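Local coordinates for SUMO1 linked HERC2 ZZ domain (Small ubiquitin-related modifier 1,E3 ubiquitin-protein ligase HERC2) (PDB 6WW3) that joins the N-terminal tail of SUMO1 to the ZZ domain of the E3 ubiquitin ligase HERC2, a zinc-binding module that recognises histone H3 and SUMO1, at residues V11-C16 with F34-C40; Q3-P9 with I55-G59. All coordinates share one frame; numbering follows the deposited sequence.

Interaction 1. Residues V11-C16 with F34-C40. With ZN (zinc ion), chain C.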
ATOM      1  N   VAL A  11       7.831  -4.917   0.829  1.00  7.52           N
ATOM      2  CA  VAL A  11       7.076  -3.739   0.403  1.00  7.98           C
ATOM      3  C   VAL A  11       7.122  -2.717   1.532  1.00  7.08           C
ATOM      4  O   VAL A  11       6.693  -3.005   2.659  1.00  5.54           O
ATOM      5  CB  VAL A  11       5.627  -4.100   0.032  1.00  5.34           C
ATOM      6  CG1 VAL A  11       4.874  -2.867  -0.479  1.00  6.67           C
ATOM      7  CG2 VAL A  11       5.611  -5.191  -1.004  1.00  6.52           C
ATOM      8  N   THR A  12       7.627  -1.524   1.229  1.00  6.65           N
ATOM      9  CA  THR A  12       7.642  -0.401   2.160  1.00  5.87           C
ATOM     10  C   THR A  12       6.488   0.535   1.818  1.00  8.36           C
ATOM     11  O   THR A  12       6.216   0.778   0.640  1.00  9.06           O
ATOM     12  CB  THR A  12       8.970   0.370   2.059  1.00  8.97           C
ATOM     13  OG1 THR A  12      10.078  -0.531   2.161  1.00  7.96           O
ATOM     14  CG2 THR A  12       9.094   1.428   3.141  1.00  7.08           C
ATOM     15  N   CYS A  13       5.796   1.053   2.837  1.00  6.62           N
ATOM     16  CA  CYS A  13       4.842   2.137   2.604  1.00  6.80           C
ATOM     17  C   CYS A  13       5.599   3.455   2.439  1.00  7.68           C
ATOM     18  O   CYS A  13       6.317   3.886   3.344  1.00  9.13           O
ATOM     19  CB  CYS A  13       3.830   2.259   3.737  1.00  7.27           C
ATOM     20  SG  CYS A  13       2.782   3.756   3.617  1.00  9.18           S
ATOM     21  N   ASP A  14       5.435   4.103   1.298  1.00  9.09           N
ATOM     22  CA  ASP A  14       6.153   5.348   1.070  1.00  9.11           C
ATOM     23  C   ASP A  14       5.591   6.509   1.866  1.00  9.36           C
ATOM     24  O   ASP A  14       6.206   7.576   1.866  1.00 11.10           O
ATOM     25  CB  ASP A  14       6.152   5.690  -0.416  1.00  9.51           C
ATOM     26  CG  ASP A  14       6.938   4.686  -1.225  1.00  9.36           C
ATOM     27  OD1 ASP A  14       8.164   4.647  -1.059  1.00 11.92           O
ATOM     28  OD2 ASP A  14       6.339   3.931  -2.016  1.00 11.70           O
ATOM     29  N   GLY A  15       4.455   6.334   2.532  1.00  8.27           N
ATOM     30  CA  GLY A  15       3.883   7.385   3.344  1.00  9.80           C
ATOM     31  C   GLY A  15       4.441   7.444   4.752  1.00 12.87           C
ATOM     32  O   GLY A  15       4.678   8.535   5.274  1.00 12.69           O
ATOM     33  N   CYS A  16       4.678   6.276   5.366  1.00 11.65           N
ATOM     34  CA  CYS A  16       5.059   6.193   6.769  1.00 11.69           C
ATOM     35  C   CYS A  16       6.237   5.267   7.021  1.00 12.14           C
ATOM     36  O   CYS A  16       6.590   5.053   8.185  1.00  9.92           O
ATOM     37  CB  CYS A  16       3.863   5.733   7.624  1.00 13.33           C
ATOM     38  SG  CYS A  16       3.378   4.010   7.379  1.00  8.11           S
ATOM     39  N   PHE A  34       5.619   2.977  -6.023  1.00  7.12           N
ATOM     40  CA  PHE A  34       5.059   3.713  -4.894  1.00  8.96           C
ATOM     41  C   PHE A  34       3.910   2.923  -4.281  1.00  7.16           C
ATOM     42  O   PHE A  34       2.972   2.541  -4.988  1.00  5.58           O
ATOM     43  CB  PHE A  34       4.584   5.108  -5.331  1.00  6.59           C
ATOM     44  CG  PHE A  34       4.183   6.021  -4.184  1.00  9.31           C
ATOM     45  CD1 PHE A  34       2.966   5.860  -3.539  1.00  7.49           C
ATOM     46  CD2 PHE A  34       5.028   7.045  -3.767  1.00  8.34           C
ATOM     47  CE1 PHE A  34       2.597   6.696  -2.478  1.00 10.14           C
ATOM     48  CE2 PHE A  34       4.668   7.894  -2.725  1.00  9.13           C
ATOM     49  CZ  PHE A  34       3.441   7.715  -2.077  1.00  7.77           C
ATOM     50  N   ASP A  35       3.964   2.731  -2.967  1.00  5.98           N
ATOM     51  CA  ASP A  35       2.963   1.966  -2.234  1.00  9.20           C
ATOM     52  C   ASP A  35       2.544   2.721  -0.981  1.00  7.48           C
ATOM     53  O   ASP A  35       3.342   3.441  -0.382  1.00  7.07           O
ATOM     54  CB  ASP A  35       3.483   0.574  -1.841  1.00  6.15           C
ATOM     55  CG  ASP A  35       3.942  -0.244  -3.038  1.00  7.61           C
ATOM     56  OD1 ASP A  35       5.126  -0.139  -3.412  1.00  8.95           O
ATOM     57  OD2 ASP A  35       3.129  -1.011  -3.585  1.00  5.69           O
ATOM     58  N   PHE A  36       1.276   2.546  -0.598  1.00  8.09           N
ATOM     59  CA  PHE A  36       0.705   3.058   0.644  1.00  6.01           C
ATOM     60  C   PHE A  36       0.187   1.901   1.486  1.00  6.42           C
ATOM     61  O   PHE A  36      -0.425   0.977   0.953  1.00  4.74           O
ATOM     62  CB  PHE A  36      -0.492   3.977   0.371  1.00  7.16           C
ATOM     63  CG  PHE A  36      -0.146   5.420   0.178  1.00  6.74           C
ATOM     64  CD1 PHE A  36       0.934   5.993   0.824  1.00  7.10           C
ATOM     65  CD2 PHE A  36      -0.939   6.220  -0.631  1.00  6.91           C
ATOM     66  CE1 PHE A  36       1.219   7.334   0.662  1.00  8.57           C
ATOM     67  CE2 PHE A  36      -0.650   7.566  -0.795  1.00 10.30           C
ATOM     68  CZ  PHE A  36       0.429   8.120  -0.147  1.00  7.23           C
ATOM     69  N   CYS A  37       0.365   1.975   2.801  1.00  6.40           N
ATOM     70  CA  CYS A  37      -0.492   1.169   3.654  1.00  6.16           C
ATOM     71  C   CYS A  37      -1.894   1.783   3.662  1.00  8.71           C
ATOM     72  O   CYS A  37      -2.133   2.851   3.089  1.00 10.71           O
ATOM     73  CB  CYS A  37       0.083   1.053   5.064  1.00  9.26           C
ATOM     74  SG  CYS A  37      -0.067   2.563   6.047  1.00 12.58           S
ATOM     75  N   GLU A  38      -2.849   1.093   4.288  1.00  8.89           N
ATOM     76  CA  GLU A  38      -4.233   1.549   4.164  1.00 11.07           C
ATOM     77  C   GLU A  38      -4.452   2.881   4.871  1.00 11.34           C
ATOM     78  O   GLU A  38      -5.129   3.764   4.331  1.00 13.75           O
ATOM     79  CB  GLU A  38      -5.215   0.497   4.682  1.00 10.72           C
ATOM     80  CG  GLU A  38      -6.675   0.939   4.548  1.00 13.49           C
ATOM     81  CD  GLU A  38      -7.674  -0.196   4.725  1.00 18.42           C
ATOM     82  OE1 GLU A  38      -7.265  -1.377   4.724  1.00 19.19           O
ATOM     83  OE2 GLU A  38      -8.869   0.101   4.897  1.00 19.53           O
ATOM     84  N   THR A  39      -3.894   3.051   6.075  1.00  8.96           N
ATOM     85  CA  THR A  39      -4.035   4.331   6.762  1.00 14.58           C
ATOM     86  C   THR A  39      -3.463   5.464   5.918  1.00 13.30           C
ATOM     87  O   THR A  39      -4.113   6.492   5.723  1.00 13.93           O
ATOM     88  CB  THR A  39      -3.343   4.307   8.123  1.00 15.97           C
ATOM     89  OG1 THR A  39      -3.921   3.290   8.947  1.00 20.25           O
ATOM     90  CG2 THR A  39      -3.520   5.663   8.799  1.00 15.83           C
ATOM     91  N   CYS A  40      -2.249   5.277   5.387  1.00 10.67           N
ATOM     92  CA  CYS A  40      -1.656   6.299   4.530  1.00 12.71           C
ATOM     93  C   CYS A  40      -2.493   6.523   3.282  1.00 11.49           C
ATOM     94  O   CYS A  40      -2.656   7.667   2.834  1.00 11.50           O
ATOM     95  CB  CYS A  40      -0.233   5.905   4.141  1.00  9.70           C
ATOM     96  SG  CYS A  40       0.944   6.152   5.453  1.00  8.60           S
TER
HETATM   97 ZN    ZN C2801       1.795   4.091   5.708  1.00 11.90          ZN

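Interaction 2. Residues Q3-P9 with I55-G59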
ATOM      1  N   GLN A   3      -7.318  -9.491   7.980  1.00  9.10           N
ATOM      2  CA  GLN A   3      -6.565  -8.839   6.914  1.00 11.55           C
ATOM      3  C   GLN A   3      -5.367  -8.094   7.479  1.00 12.91           C
ATOM      4  O   GLN A   3      -4.296  -8.083   6.863  1.00 14.28           O
ATOM      5  CB  GLN A   3      -7.473  -7.877   6.144  1.00 11.63           C
ATOM      6  CG  GLN A   3      -6.766  -6.964   5.138  1.00 12.54           C
ATOM      7  CD  GLN A   3      -6.093  -7.744   4.022  1.00 10.71           C
ATOM      8  OE1 GLN A   3      -4.913  -7.564   3.756  1.00 14.36           O
ATOM      9  NE2 GLN A   3      -6.838  -8.614   3.378  1.00 14.23           N
ATOM     10  N   GLU A   4      -5.517  -7.512   8.677  1.00 11.28           N
ATOM     11  CA  GLU A   4      -4.447  -6.747   9.305  1.00 14.76           C
ATOM     12  C   GLU A   4      -3.219  -7.604   9.577  1.00 16.29           C
ATOM     13  O   GLU A   4      -2.107  -7.068   9.640  1.00 18.31           O
ATOM     14  CB  GLU A   4      -4.957  -6.105  10.600  1.00 13.46           C
ATOM     15  CG  GLU A   4      -3.919  -5.246  11.347  1.00 16.72           C
ATOM     16  CD  GLU A   4      -3.675  -3.897  10.681  1.00 27.29           C
ATOM     17  OE1 GLU A   4      -4.476  -3.503   9.803  1.00 32.19           O
ATOM     18  OE2 GLU A   4      -2.681  -3.225  11.027  1.00 30.08           O
ATOM     19  N   ALA A   5      -3.394  -8.921   9.715  1.00 12.85           N
ATOM     20  CA  ALA A   5      -2.279  -9.838   9.925  1.00 15.37           C
ATOM     21  C   ALA A   5      -1.494 -10.146   8.655  1.00 16.66           C
ATOM     22  O   ALA A   5      -0.347 -10.597   8.754  1.00 15.29           O
ATOM     23  CB  ALA A   5      -2.782 -11.153  10.529  1.00 15.54           C
ATOM     24  N   LYS A   6      -2.078  -9.934   7.474  1.00 16.53           N
ATOM     25  CA  LYS A   6      -1.364 -10.174   6.227  1.00 13.94           C
ATOM     26  C   LYS A   6      -0.185  -9.220   6.115  1.00 11.00           C
ATOM     27  O   LYS A   6      -0.311  -8.031   6.392  1.00  9.79           O
ATOM     28  CB  LYS A   6      -2.276  -9.935   5.019  1.00 14.57           C
ATOM     29  CG  LYS A   6      -3.578 -10.715   4.923  1.00 21.83           C
ATOM     30  CD  LYS A   6      -3.432 -12.226   4.884  1.00 36.01           C
ATOM     31  CE  LYS A   6      -4.836 -12.848   4.794  1.00 39.28           C
ATOM     32  NZ  LYS A   6      -4.906 -14.281   5.200  1.00 41.85           N
ATOM     33  N   ILE A   7       0.960  -9.732   5.681  1.00 10.74           N
ATOM     34  CA  ILE A   7       2.104  -8.875   5.401  1.00 10.36           C
ATOM     35  C   ILE A   7       2.475  -9.018   3.931  1.00  9.86           C
ATOM     36  O   ILE A   7       2.224 -10.045   3.297  1.00 10.78           O
ATOM     37  CB  ILE A   7       3.332  -9.168   6.299  1.00 14.82           C
ATOM     38  CG1 ILE A   7       3.989 -10.489   5.912  1.00 15.88           C
ATOM     39  CG2 ILE A   7       2.946  -9.158   7.778  1.00 12.20           C
ATOM     40  CD1 ILE A   7       5.489 -10.439   5.992  1.00 19.44           C
ATOM     41  N   HIS A   8       3.083  -7.968   3.386  1.00 10.25           N
ATOM     42  CA  HIS A   8       3.590  -7.966   2.019  1.00  8.52           C
ATOM     43  C   HIS A   8       5.108  -7.877   2.069  1.00  9.97           C
ATOM     44  O   HIS A   8       5.678  -6.773   2.119  1.00  7.24           O
ATOM     45  CB  HIS A   8       2.986  -6.799   1.247  1.00  7.64           C
ATOM     46  CG  HIS A   8       1.493  -6.808   1.249  1.00  8.95           C
ATOM     47  ND1 HIS A   8       0.754  -7.333   0.214  1.00  9.23           N
ATOM     48  CD2 HIS A   8       0.601  -6.384   2.174  1.00  7.56           C
ATOM     49  CE1 HIS A   8      -0.534  -7.210   0.489  1.00  9.65           C
ATOM     50  NE2 HIS A   8      -0.654  -6.634   1.671  1.00  8.53           N
ATOM     51  N   PRO A   9       5.807  -9.008   2.096  1.00  8.47           N
ATOM     52  CA  PRO A   9       7.259  -8.975   2.285  1.00 10.73           C
ATOM     53  C   PRO A   9       7.929  -8.115   1.226  1.00  9.23           C
ATOM     54  O   PRO A   9       7.533  -8.111   0.057  1.00  7.54           O
ATOM     55  CB  PRO A   9       7.670 -10.450   2.150  1.00 16.85           C
ATOM     56  CG  PRO A   9       6.425 -11.224   2.409  1.00 15.71           C
ATOM     57  CD  PRO A   9       5.296 -10.376   1.910  1.00 11.21           C
ATOM     58  N   ILE A  55      -4.127  -4.472  -3.238  1.00  9.90           N
ATOM     59  CA  ILE A  55      -3.521  -5.794  -3.196  1.00  8.33           C
ATOM     60  C   ILE A  55      -3.665  -6.280  -1.762  1.00 11.47           C
ATOM     61  O   ILE A  55      -2.925  -5.839  -0.871  1.00 11.52           O
ATOM     62  CB  ILE A  55      -2.055  -5.764  -3.646  1.00  9.66           C
ATOM     63  CG1 ILE A  55      -1.965  -5.144  -5.039  1.00  6.84           C
ATOM     64  CG2 ILE A  55      -1.430  -7.164  -3.624  1.00  8.21           C
ATOM     65  CD1 ILE A  55      -0.581  -4.768  -5.471  1.00  8.38           C
ATOM     66  N   ASN A  56      -4.629  -7.177  -1.521  1.00 10.72           N
ATOM     67  CA  ASN A  56      -4.879  -7.607  -0.147  1.00 13.30           C
ATOM     68  C   ASN A  56      -3.843  -8.611   0.332  1.00 11.75           C
ATOM     69  O   ASN A  56      -3.595  -8.707   1.539  1.00 11.19           O
ATOM     70  CB  ASN A  56      -6.281  -8.216  -0.001  1.00 12.27           C
ATOM     71  CG  ASN A  56      -7.383  -7.190  -0.141  1.00 15.94           C
ATOM     72  OD1 ASN A  56      -7.309  -6.083   0.400  1.00 13.29           O
ATOM     73  ND2 ASN A  56      -8.442  -7.573  -0.831  1.00 16.64           N
ATOM     74  N   GLU A  57      -3.261  -9.386  -0.581  1.00 12.83           N
ATOM     75  CA  GLU A  57      -2.258 -10.368  -0.197  1.00 16.52           C
ATOM     76  C   GLU A  57      -1.288 -10.587  -1.351  1.00 13.28           C
ATOM     77  O   GLU A  57      -1.658 -10.387  -2.515  1.00 10.60           O
ATOM     78  CB  GLU A  57      -2.915 -11.690   0.215  1.00 16.30           C
ATOM     79  CG  GLU A  57      -3.565 -12.424  -0.922  1.00 20.02           C
ATOM     80  CD  GLU A  57      -4.415 -13.572  -0.423  1.00 23.76           C
ATOM     81  OE1 GLU A  57      -4.551 -13.713   0.814  1.00 23.19           O
ATOM     82  OE2 GLU A  57      -4.949 -14.314  -1.269  1.00 30.99           O
ATOM     83  N   PRO A  58      -0.040 -10.974  -1.057  1.00 10.95           N
ATOM     84  CA  PRO A  58       0.949 -11.210  -2.118  1.00 11.23           C
ATOM     85  C   PRO A  58       0.425 -12.121  -3.219  1.00  9.99           C
ATOM     86  O   PRO A  58      -0.304 -13.079  -2.967  1.00 10.58           O
ATOM     87  CB  PRO A  58       2.114 -11.852  -1.360  1.00 13.53           C
ATOM     88  CG  PRO A  58       2.031 -11.250  -0.017  1.00 15.06           C
ATOM     89  CD  PRO A  58       0.565 -11.064   0.281  1.00  9.56           C
ATOM     90  N   GLY A  59       0.793 -11.799  -4.459  1.00 15.07           N
ATOM     91  CA  GLY A  59       0.339 -12.514  -5.631  1.00 11.00           C
ATOM     92  C   GLY A  59      -0.759 -11.824  -6.415  1.00 11.34           C
ATOM     93  O   GLY A  59      -0.910 -12.093  -7.613  1.00  9.57           O
TER

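Interaction 1. Residues V11-C16 with F34-C40
Cys-13 and Cys-16 meet Cys-37 and Cys-40 around a zinc ion, forming the all-cysteine site of the HERC2 ZZ finger, a small fold in which metal ligation joins two short pieces of chain. Along the 11-16 loop, Val-11 comes first. Its CG1, anti to the backbone N (chi1 -177°), lies 3.8 Å from Asp-35 CG, and the two side chains cross at about a right angle; the Asp-35 carboxylate itself is salt-bridged to Arg-25. Thr-12 adds mainly its carbonyl oxygen, which rests against Asp-35 CB. Cys-13 SG binds zinc at 2.3 Å and also accepts a nearly straight hydrogen bond from Cys-37 N (3.1 Å, 167° at the hydrogen), with weak ones from Gly-15 N and Cys-16 N, a set of donors likely to draw off some of the thiolate charge. Asp-14 grips Asp-35 twice: its N donates to Asp-35 O at 2.8 Å, and its OD2 is met almost along the C-O bond by Asp-35 N, also at 2.8 Å. Its CB sits over one face of the Phe-34 ring, 3.8 Å from the centroid, in a CH-pi contact. Replacing Asp-14 by an alanine would probably leave Asp-35 N without this acceptor and the strand tied to the loop there by a single backbone bond. Gly-15 follows, its CA at the edge of the Phe-36 ring. At Cys-16, SG completes the tetrad from the loop side, and its CB lies 3.7 Å from Cys-40 SG, the sulfur that binds the metal at 2.2 Å.

Interaction 2. Residues Q3-P9 with I55-G59
Beside the ZZ fold's three-stranded sheet, the chain leaving strand 52-55 passes across the beginning of the polypeptide, and the contact illustrates how a fused peptide and a domain terminus can share one small surface. Gln-3 to Lys-6 match the start of SUMO1, and the chain from about Ile-7 on, including 55-59, is probably HERC2, so the meetings of Gln-3 and Lys-6 with Asn-56 and Glu-57 appear to join fused parts and may owe something to the linkage. The tail makes a 3-10 turn, closed by Lys-6 N bonding to Gln-3 O at 3.0 Å. From this turn the Gln-3 side chain, bent at its second torsion, brings its end up to the backbone and CB of Asn-56, crossing that side chain at about a right angle. The Asn-56 oxygen OD1 is held elsewhere, by Ser-24 and Arg-54. Lys-6 and Glu-57 run side by side and point the same way; Lys-6 NZ stays 4.4 Å from Glu-57 OE1, too far for a salt bridge, although the opposite charges probably attract weakly.

Within the probable HERC2 part, His-8 buries the largest area of any residue here. With CG anti to the carbonyl carbon (chi1 -56°), its ring reaches into the bend at 55-58, where CE1 comes within 3.1 Å of Ile-55 O. The neighbouring NE2 is hydrogen-bonded to Gly-23 O, which is likely to restrain the ring's rotation and gives a polar atom of this buried side chain a partner. Pro-58 closes the other end of the patch: its CD approaches His-8 ND1 obliquely at 3.7 Å, while its CG lies 3.5 Å from Ile-7 O and 3.9 Å from Pro-9 CD.

How the interactions relate
Interaction 1 is nested within the loop that interaction 2 closes: along the chain the order is 3-9, 11-16, 34-40 and 55-59. Their centres lie 13 Å apart, and apart from adjoining in sequence they do not touch. The same three-stranded sheet serves both, since strand 35-36 at one edge enters interaction 1 and strand 52-55 at the other edge leads into the 55-59 segment, with strand 25-28 between them. One contact is metal-bound and partly buried; the other is a surface contact that brings the two termini together. The second zinc site, formed by Cys-28, Cys-31, His-46 and His-50, interleaves with the first in the cross-brace order of ZZ fingers.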